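Local coordinates for protein taurocyamine kinase (Schistosoma mansoni, PDB 4WOD) that reversibly transfers phosphate between ATP and the guanidino compound taurocyamine, using magnesium, as a two-repeat member of the phosphagen kinase family, at residues 210-218 and 225-233; 152-160 and 242-253. The protein carries 4 engineered substitutions. One frame throughout, in Å; residues are numbered along the deposited sequence.

Interaction 1: residues 210-218 and 225-233; sequences NKQKNFLVW and IRVISMQKG
Five backbone hydrogen bonds join L216 and W218 on one strand to I228 and R226 on its antiparallel neighbour, and N214 to M230 at the far end. L216 and I228 exchange both of theirs, L216 N reaching I228 O at 2.8 Å, while W218 N meets R226 O at 2.9 Å. The last bond is less regular: M230 N stands 46° out of the carbonyl plane of N214, 3.1 Å from its O, which also accepts from R242 NH1. N210 ND2 gives a straight bond to N214 OD1 (2.7 Å, 166°) and also reaches E159 O, and N214 N returns one to N210 OD1, a mutual grip across the type I turn 210-213; one water links N214 ND2 to Q231 OE1. S229 OG, W218 NE1 and R226 NH1 find partners in V239 O, F183 O and the D223 carboxylate. On the face carrying F215 and V227, F215 CE1 lies against V227 CG1 at 3.4 Å; on the other, the M230 chain, bent at its second torsion (chi2 -76°), sets CE against L216 CB. R226, predicted to bind ATP, touches the bound arginine. This is an antiparallel beta hairpin in the central sheet of the phosphagen kinase catalytic domain.

Interaction 2: residues 152-160 and 242-253; sequences ALHNLSGEY and RLADAIQELSKS
Y160 and E159 meet helix 236-251 with polar groups, L153 and L156 with methyls. Among the hydrogen bonds, Y160 OH donates to R242 O at 2.6 Å, on a lone pair in the carbonyl plane; the same oxygen receives only a weak helical bond from A246 N, so the phenol supplements it. One water lies 2.7 Å from each of Y160 OH, E159 OE1 and D245 OD2, bridges them, and probably eases the nearness of the two acids. The salt bridge includes a weak hydrogen bond, R242 NE to E159 OE2 at 3.4 Å, at the guanidinium edge, with the two planes 69° apart; the far end of R242 is held by Q231. A CH-pi contact follows: with CG beside the backbone N (chi1 -56°), the Y160 ring swings over A246, whose CB sits 4.0 Å from its centroid. The apolar group centres on L250, whose CD2 meets L153 CD2 at 3.8 Å and L156 CD2 at 3.9 Å, the L156 side chain crossing it at about a right angle. Farther along, A152 CB touches S253 CB (3.8 Å). With F215 edge-to-face on Y160, the arrangement is one of helices packed on one face of the antiparallel sheet of the phosphagen kinase catalytic domain.

Overall arrangement
Interaction 2 covers one face of the sheet to which interaction 1 belongs, and their centres lie 12 Å apart. Along the chain the hairpin is nested inside the loop that 152-160 and 242-253 close, and strand 225-232 leads directly into helix 236-251. R242 ties them together: its NH2 is 2.6 Å from Q231 OE1 and its NH1 is 3.1 Å from N214 O, both probable hydrogen bonds. Beside it, F215 CE1 packs against A246 CB at 3.4 Å. The opposite face of the hairpin looks to the active site: the R226 side chain is about 4 Å from the bound arginine and about 7 Å from that of C268, the predicted active-site residue.

Interaction 1: residues 210-218 and 225-233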
# COMPACT_ATOMS: atom_id res chain seq x y z
N ASN A 210 -5.27 -2.94 -39.09
CA ASN A 210 -4.50 -3.48 -40.21
C ASN A 210 -4.88 -4.94 -40.45
O ASN A 210 -5.59 -5.56 -39.64
CB ASN A 210 -2.99 -3.32 -40.00
CG ASN A 210 -2.42 -4.19 -38.86
OD1 ASN A 210 -3.12 -4.60 -37.93
ND2 ASN A 210 -1.11 -4.42 -38.92
N LYS A 211 -4.43 -5.48 -41.58
CA LYS A 211 -4.81 -6.82 -41.98
C LYS A 211 -4.35 -7.86 -40.96
O LYS A 211 -5.09 -8.79 -40.68
CB LYS A 211 -4.26 -7.14 -43.36
CG LYS A 211 -4.91 -6.30 -44.45
CD LYS A 211 -4.53 -6.76 -45.85
CE LYS A 211 -3.35 -5.97 -46.40
NZ LYS A 211 -3.40 -5.85 -47.88
N GLN A 212 -3.17 -7.66 -40.37
CA GLN A 212 -2.64 -8.62 -39.40
C GLN A 212 -3.29 -8.50 -38.03
O GLN A 212 -2.98 -9.28 -37.14
CB GLN A 212 -1.12 -8.46 -39.22
CG GLN A 212 -0.28 -8.54 -40.48
CD GLN A 212 -0.01 -7.17 -41.06
OE1 GLN A 212 -0.93 -6.49 -41.54
NE2 GLN A 212 1.26 -6.75 -41.03
N LYS A 213 -4.15 -7.50 -37.85
CA LYS A 213 -4.85 -7.28 -36.58
C LYS A 213 -3.92 -7.14 -35.37
O LYS A 213 -4.25 -7.57 -34.27
CB LYS A 213 -5.85 -8.42 -36.33
CG LYS A 213 -6.84 -8.62 -37.48
CD LYS A 213 -8.10 -9.35 -37.04
CE LYS A 213 -9.05 -9.54 -38.23
NZ LYS A 213 -10.42 -10.00 -37.84
N ASN A 214 -2.76 -6.53 -35.59
CA ASN A 214 -1.82 -6.24 -34.51
C ASN A 214 -1.53 -4.73 -34.40
O ASN A 214 -0.60 -4.32 -33.70
CB ASN A 214 -0.52 -7.03 -34.73
CG ASN A 214 0.16 -6.68 -36.04
OD1 ASN A 214 -0.17 -5.68 -36.67
ND2 ASN A 214 1.14 -7.49 -36.43
N PHE A 215 -2.34 -3.93 -35.10
CA PHE A 215 -2.22 -2.47 -35.15
C PHE A 215 -3.62 -1.90 -35.20
O PHE A 215 -4.42 -2.27 -36.06
CB PHE A 215 -1.41 -2.02 -36.36
CG PHE A 215 -1.26 -0.51 -36.48
CD1 PHE A 215 -0.32 0.16 -35.71
CD2 PHE A 215 -2.04 0.21 -37.38
CE1 PHE A 215 -0.17 1.55 -35.81
CE2 PHE A 215 -1.90 1.60 -37.49
CZ PHE A 215 -0.96 2.27 -36.71
N LEU A 216 -3.93 -1.01 -34.28
CA LEU A 216 -5.31 -0.56 -34.10
C LEU A 216 -5.33 0.94 -33.80
O LEU A 216 -4.50 1.43 -33.00
CB LEU A 216 -5.96 -1.34 -32.95
CG LEU A 216 -7.28 -0.84 -32.38
CD1 LEU A 216 -8.45 -1.14 -33.32
CD2 LEU A 216 -7.55 -1.41 -30.99
N VAL A 217 -6.23 1.68 -34.46
CA VAL A 217 -6.29 3.14 -34.21
C VAL A 217 -7.70 3.63 -33.87
O VAL A 217 -8.64 3.35 -34.61
CB VAL A 217 -5.78 3.96 -35.42
CG1 VAL A 217 -5.85 5.44 -35.08
CG2 VAL A 217 -4.35 3.58 -35.77
N TRP A 218 -7.82 4.37 -32.77
CA TRP A 218 -9.08 5.00 -32.38
C TRP A 218 -9.05 6.48 -32.75
O TRP A 218 -8.13 7.22 -32.36
CB TRP A 218 -9.33 4.83 -30.88
CG TRP A 218 -9.71 3.44 -30.48
CD1 TRP A 218 -9.92 2.37 -31.31
CD2 TRP A 218 -9.93 2.95 -29.14
NE1 TRP A 218 -10.27 1.27 -30.57
CE2 TRP A 218 -10.28 1.59 -29.24
CE3 TRP A 218 -9.86 3.54 -27.87
CZ2 TRP A 218 -10.56 0.80 -28.12
CZ3 TRP A 218 -10.15 2.76 -26.75
CH2 TRP A 218 -10.50 1.40 -26.89
N ILE A 225 -6.23 11.00 -31.62
CA ILE A 225 -5.73 9.70 -32.06
C ILE A 225 -5.22 8.90 -30.88
O ILE A 225 -4.49 9.43 -30.03
CB ILE A 225 -4.57 9.85 -33.06
CG1 ILE A 225 -4.82 11.04 -34.00
CG2 ILE A 225 -4.38 8.56 -33.81
CD1 ILE A 225 -3.62 11.43 -34.87
N ARG A 226 -5.62 7.64 -30.81
CA ARG A 226 -5.00 6.69 -29.90
C ARG A 226 -4.50 5.53 -30.75
O ARG A 226 -5.27 4.92 -31.49
CB ARG A 226 -5.96 6.20 -28.80
CG ARG A 226 -5.19 5.46 -27.70
CD ARG A 226 -5.97 5.19 -26.41
NE ARG A 226 -6.54 6.36 -25.72
CZ ARG A 226 -5.90 7.49 -25.38
NH1 ARG A 226 -6.57 8.44 -24.74
NH2 ARG A 226 -4.62 7.71 -25.69
N VAL A 227 -3.20 5.28 -30.68
CA VAL A 227 -2.57 4.23 -31.47
C VAL A 227 -2.10 3.10 -30.55
O VAL A 227 -1.42 3.33 -29.52
CB VAL A 227 -1.40 4.77 -32.29
CG1 VAL A 227 -0.97 3.75 -33.34
CG2 VAL A 227 -1.79 6.09 -32.95
N ILE A 228 -2.46 1.88 -30.93
CA ILE A 228 -2.23 0.68 -30.14
C ILE A 228 -1.65 -0.44 -31.00
O ILE A 228 -2.23 -0.80 -32.03
CB ILE A 228 -3.54 0.20 -29.51
CG1 ILE A 228 -4.21 1.35 -28.75
CG2 ILE A 228 -3.31 -1.04 -28.63
CD1 ILE A 228 -5.67 1.16 -28.49
N SER A 229 -0.47 -0.93 -30.61
CA SER A 229 0.14 -2.14 -31.17
C SER A 229 -0.02 -3.29 -30.16
O SER A 229 0.15 -3.08 -28.97
CB SER A 229 1.61 -1.88 -31.51
OG SER A 229 2.23 -3.03 -32.07
N MET A 230 -0.32 -4.49 -30.61
CA MET A 230 -0.57 -5.57 -29.72
C MET A 230 -0.43 -6.95 -30.36
O MET A 230 -0.57 -7.08 -31.51
CB MET A 230 -1.95 -5.45 -29.14
CG MET A 230 -3.06 -5.70 -30.11
SD MET A 230 -3.37 -4.38 -31.23
CE MET A 230 -5.04 -4.67 -31.76
N GLN A 231 -0.13 -7.93 -29.56
CA GLN A 231 -0.07 -9.33 -30.02
C GLN A 231 -0.02 -10.29 -28.84
O GLN A 231 0.35 -9.92 -27.72
CB GLN A 231 1.13 -9.57 -30.94
CG GLN A 231 2.47 -9.39 -30.25
CD GLN A 231 3.62 -9.24 -31.23
OE1 GLN A 231 3.50 -8.55 -32.25
NE2 GLN A 231 4.75 -9.88 -30.93
N LYS A 232 -0.39 -11.53 -29.10
CA LYS A 232 -0.26 -12.57 -28.10
C LYS A 232 1.22 -12.78 -27.82
O LYS A 232 2.06 -12.54 -28.70
CB LYS A 232 -0.93 -13.86 -28.57
CG LYS A 232 -2.43 -13.89 -28.27
CD LYS A 232 -3.13 -15.00 -29.05
CE LYS A 232 -4.63 -14.77 -29.14
NZ LYS A 232 -5.30 -14.89 -27.82
N GLY A 233 1.55 -13.19 -26.60
CA GLY A 233 2.93 -13.47 -26.23
C GLY A 233 3.67 -12.28 -25.66
O GLY A 233 3.06 -11.27 -25.29
O HOH W 1 2.04 -9.75 -34.70

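Interaction 2: residues 152-160 and 242-253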
# COMPACT_ATOMS: atom_id res chain seq x y z
N ALA A 152 -4.55 10.41 -43.51
CA ALA A 152 -3.20 10.07 -43.08
C ALA A 152 -3.04 8.56 -42.87
O ALA A 152 -2.01 7.99 -43.21
CB ALA A 152 -2.84 10.82 -41.78
N LEU A 153 -4.06 7.92 -42.31
CA LEU A 153 -3.99 6.48 -42.07
C LEU A 153 -4.04 5.72 -43.38
O LEU A 153 -3.42 4.66 -43.52
CB LEU A 153 -5.13 6.01 -41.16
CG LEU A 153 -5.07 6.38 -39.68
CD1 LEU A 153 -6.26 5.80 -38.94
CD2 LEU A 153 -3.77 5.87 -39.08
N HIS A 154 -4.78 6.24 -44.35
CA HIS A 154 -4.91 5.57 -45.65
C HIS A 154 -3.58 5.57 -46.38
O HIS A 154 -3.38 4.79 -47.32
CB HIS A 154 -5.98 6.25 -46.51
CG HIS A 154 -6.52 5.37 -47.59
ND1 HIS A 154 -5.75 4.43 -48.24
CD2 HIS A 154 -7.76 5.28 -48.12
CE1 HIS A 154 -6.49 3.80 -49.14
NE2 HIS A 154 -7.71 4.30 -49.09
N ASN A 155 -2.66 6.42 -45.93
CA ASN A 155 -1.38 6.57 -46.60
C ASN A 155 -0.23 5.81 -45.93
O ASN A 155 0.93 5.94 -46.33
CB ASN A 155 -1.04 8.06 -46.72
CG ASN A 155 -1.95 8.79 -47.71
OD1 ASN A 155 -2.45 8.19 -48.67
ND2 ASN A 155 -2.18 10.08 -47.48
N LEU A 156 -0.53 5.02 -44.91
CA LEU A 156 0.48 4.14 -44.32
C LEU A 156 0.72 2.96 -45.27
O LEU A 156 -0.23 2.42 -45.85
CB LEU A 156 0.04 3.61 -42.94
CG LEU A 156 -0.13 4.58 -41.78
CD1 LEU A 156 -0.93 3.90 -40.70
CD2 LEU A 156 1.21 5.04 -41.23
N SER A 157 1.97 2.55 -45.41
CA SER A 157 2.30 1.49 -46.37
C SER A 157 2.24 0.09 -45.78
O SER A 157 1.78 -0.10 -44.65
CB SER A 157 3.70 1.72 -46.97
OG SER A 157 3.71 2.81 -47.88
N GLY A 158 2.72 -0.87 -46.57
CA GLY A 158 2.76 -2.29 -46.27
C GLY A 158 2.10 -2.85 -45.03
O GLY A 158 0.91 -3.12 -45.03
N GLU A 159 2.89 -3.02 -43.98
CA GLU A 159 2.45 -3.64 -42.73
C GLU A 159 1.15 -3.05 -42.18
O GLU A 159 0.32 -3.75 -41.60
CB GLU A 159 3.54 -3.52 -41.66
CG GLU A 159 3.19 -4.18 -40.34
CD GLU A 159 4.33 -4.11 -39.35
OE1 GLU A 159 5.19 -3.22 -39.51
OE2 GLU A 159 4.36 -4.94 -38.41
N TYR A 160 0.98 -1.75 -42.38
CA TYR A 160 -0.14 -1.06 -41.77
C TYR A 160 -1.38 -1.06 -42.64
O TYR A 160 -2.41 -0.53 -42.23
CB TYR A 160 0.29 0.36 -41.41
CG TYR A 160 1.51 0.32 -40.52
CD1 TYR A 160 1.40 0.02 -39.17
CD2 TYR A 160 2.77 0.53 -41.04
CE1 TYR A 160 2.51 -0.04 -38.36
CE2 TYR A 160 3.89 0.47 -40.25
CZ TYR A 160 3.75 0.18 -38.91
OH TYR A 160 4.88 0.12 -38.13
N ARG A 242 6.73 -1.71 -34.13
CA ARG A 242 5.57 -1.54 -35.01
C ARG A 242 4.85 -0.24 -34.68
O ARG A 242 4.48 0.52 -35.58
CB ARG A 242 4.60 -2.72 -34.88
CG ARG A 242 3.40 -2.66 -35.80
CD ARG A 242 2.46 -3.81 -35.48
NE ARG A 242 3.27 -4.98 -35.24
CZ ARG A 242 3.12 -5.83 -34.23
NH1 ARG A 242 2.13 -5.69 -33.37
NH2 ARG A 242 3.95 -6.85 -34.11
N LEU A 243 4.69 0.02 -33.39
CA LEU A 243 4.09 1.27 -32.94
C LEU A 243 4.92 2.49 -33.34
O LEU A 243 4.38 3.46 -33.86
CB LEU A 243 3.90 1.28 -31.44
CG LEU A 243 3.24 2.57 -30.92
CD1 LEU A 243 1.82 2.70 -31.43
CD2 LEU A 243 3.26 2.58 -29.39
N ALA A 244 6.22 2.43 -33.07
CA ALA A 244 7.11 3.57 -33.30
C ALA A 244 7.13 3.93 -34.78
O ALA A 244 7.05 5.11 -35.14
CB ALA A 244 8.51 3.27 -32.82
N ASP A 245 7.25 2.92 -35.64
CA ASP A 245 7.30 3.16 -37.09
C ASP A 245 6.07 3.92 -37.58
O ASP A 245 6.20 4.89 -38.33
CB ASP A 245 7.42 1.86 -37.88
CG ASP A 245 8.83 1.30 -37.88
OD1 ASP A 245 9.77 2.04 -37.52
OD2 ASP A 245 9.00 0.12 -38.28
N ALA A 246 4.89 3.50 -37.13
CA ALA A 246 3.64 4.07 -37.59
C ALA A 246 3.49 5.54 -37.20
O ALA A 246 3.07 6.36 -38.02
CB ALA A 246 2.45 3.27 -37.05
N ILE A 247 3.81 5.86 -35.95
CA ILE A 247 3.57 7.24 -35.50
C ILE A 247 4.57 8.19 -36.16
O ILE A 247 4.25 9.34 -36.48
CB ILE A 247 3.62 7.35 -33.95
CG1 ILE A 247 2.93 8.64 -33.48
CG2 ILE A 247 5.03 7.24 -33.42
CD1 ILE A 247 1.45 8.73 -33.93
N GLN A 248 5.78 7.71 -36.41
CA GLN A 248 6.75 8.48 -37.15
C GLN A 248 6.24 8.75 -38.57
O GLN A 248 6.32 9.88 -39.06
CB GLN A 248 8.11 7.76 -37.14
CG GLN A 248 8.70 7.66 -35.72
CD GLN A 248 10.06 6.99 -35.66
OE1 GLN A 248 10.47 6.29 -36.59
NE2 GLN A 248 10.79 7.22 -34.58
N GLU A 249 5.68 7.73 -39.21
CA GLU A 249 5.10 7.91 -40.54
C GLU A 249 3.92 8.91 -40.49
O GLU A 249 3.86 9.83 -41.30
CB GLU A 249 4.65 6.57 -41.13
CG GLU A 249 5.82 5.60 -41.39
CD GLU A 249 5.49 4.46 -42.36
OE1 GLU A 249 4.30 4.15 -42.57
OE2 GLU A 249 6.44 3.86 -42.92
N LEU A 250 3.03 8.74 -39.52
CA LEU A 250 1.86 9.62 -39.40
C LEU A 250 2.26 11.08 -39.19
O LEU A 250 1.62 11.99 -39.71
CB LEU A 250 0.94 9.14 -38.27
CG LEU A 250 0.12 7.87 -38.59
CD1 LEU A 250 -0.72 7.39 -37.39
CD2 LEU A 250 -0.75 8.06 -39.82
N SER A 251 3.34 11.28 -38.43
CA SER A 251 3.91 12.61 -38.17
C SER A 251 4.22 13.39 -39.44
O SER A 251 4.25 14.61 -39.42
CB SER A 251 5.19 12.49 -37.34
OG SER A 251 4.86 12.16 -36.01
N LYS A 252 4.49 12.69 -40.53
CA LYS A 252 4.79 13.39 -41.77
C LYS A 252 3.53 14.07 -42.32
O LYS A 252 3.64 15.02 -43.09
CB LYS A 252 5.37 12.43 -42.80
CG LYS A 252 6.65 11.76 -42.36
CD LYS A 252 7.15 10.80 -43.42
CE LYS A 252 8.26 9.93 -42.87
NZ LYS A 252 8.63 8.85 -43.82
N SER A 253 2.36 13.58 -41.91
CA SER A 253 1.09 14.06 -42.43
C SER A 253 0.35 14.96 -41.45
O SER A 253 -0.39 15.84 -41.84
CB SER A 253 0.16 12.90 -42.80
OG SER A 253 0.77 12.07 -43.76
O HOH W 2 6.90 -1.20 -39.37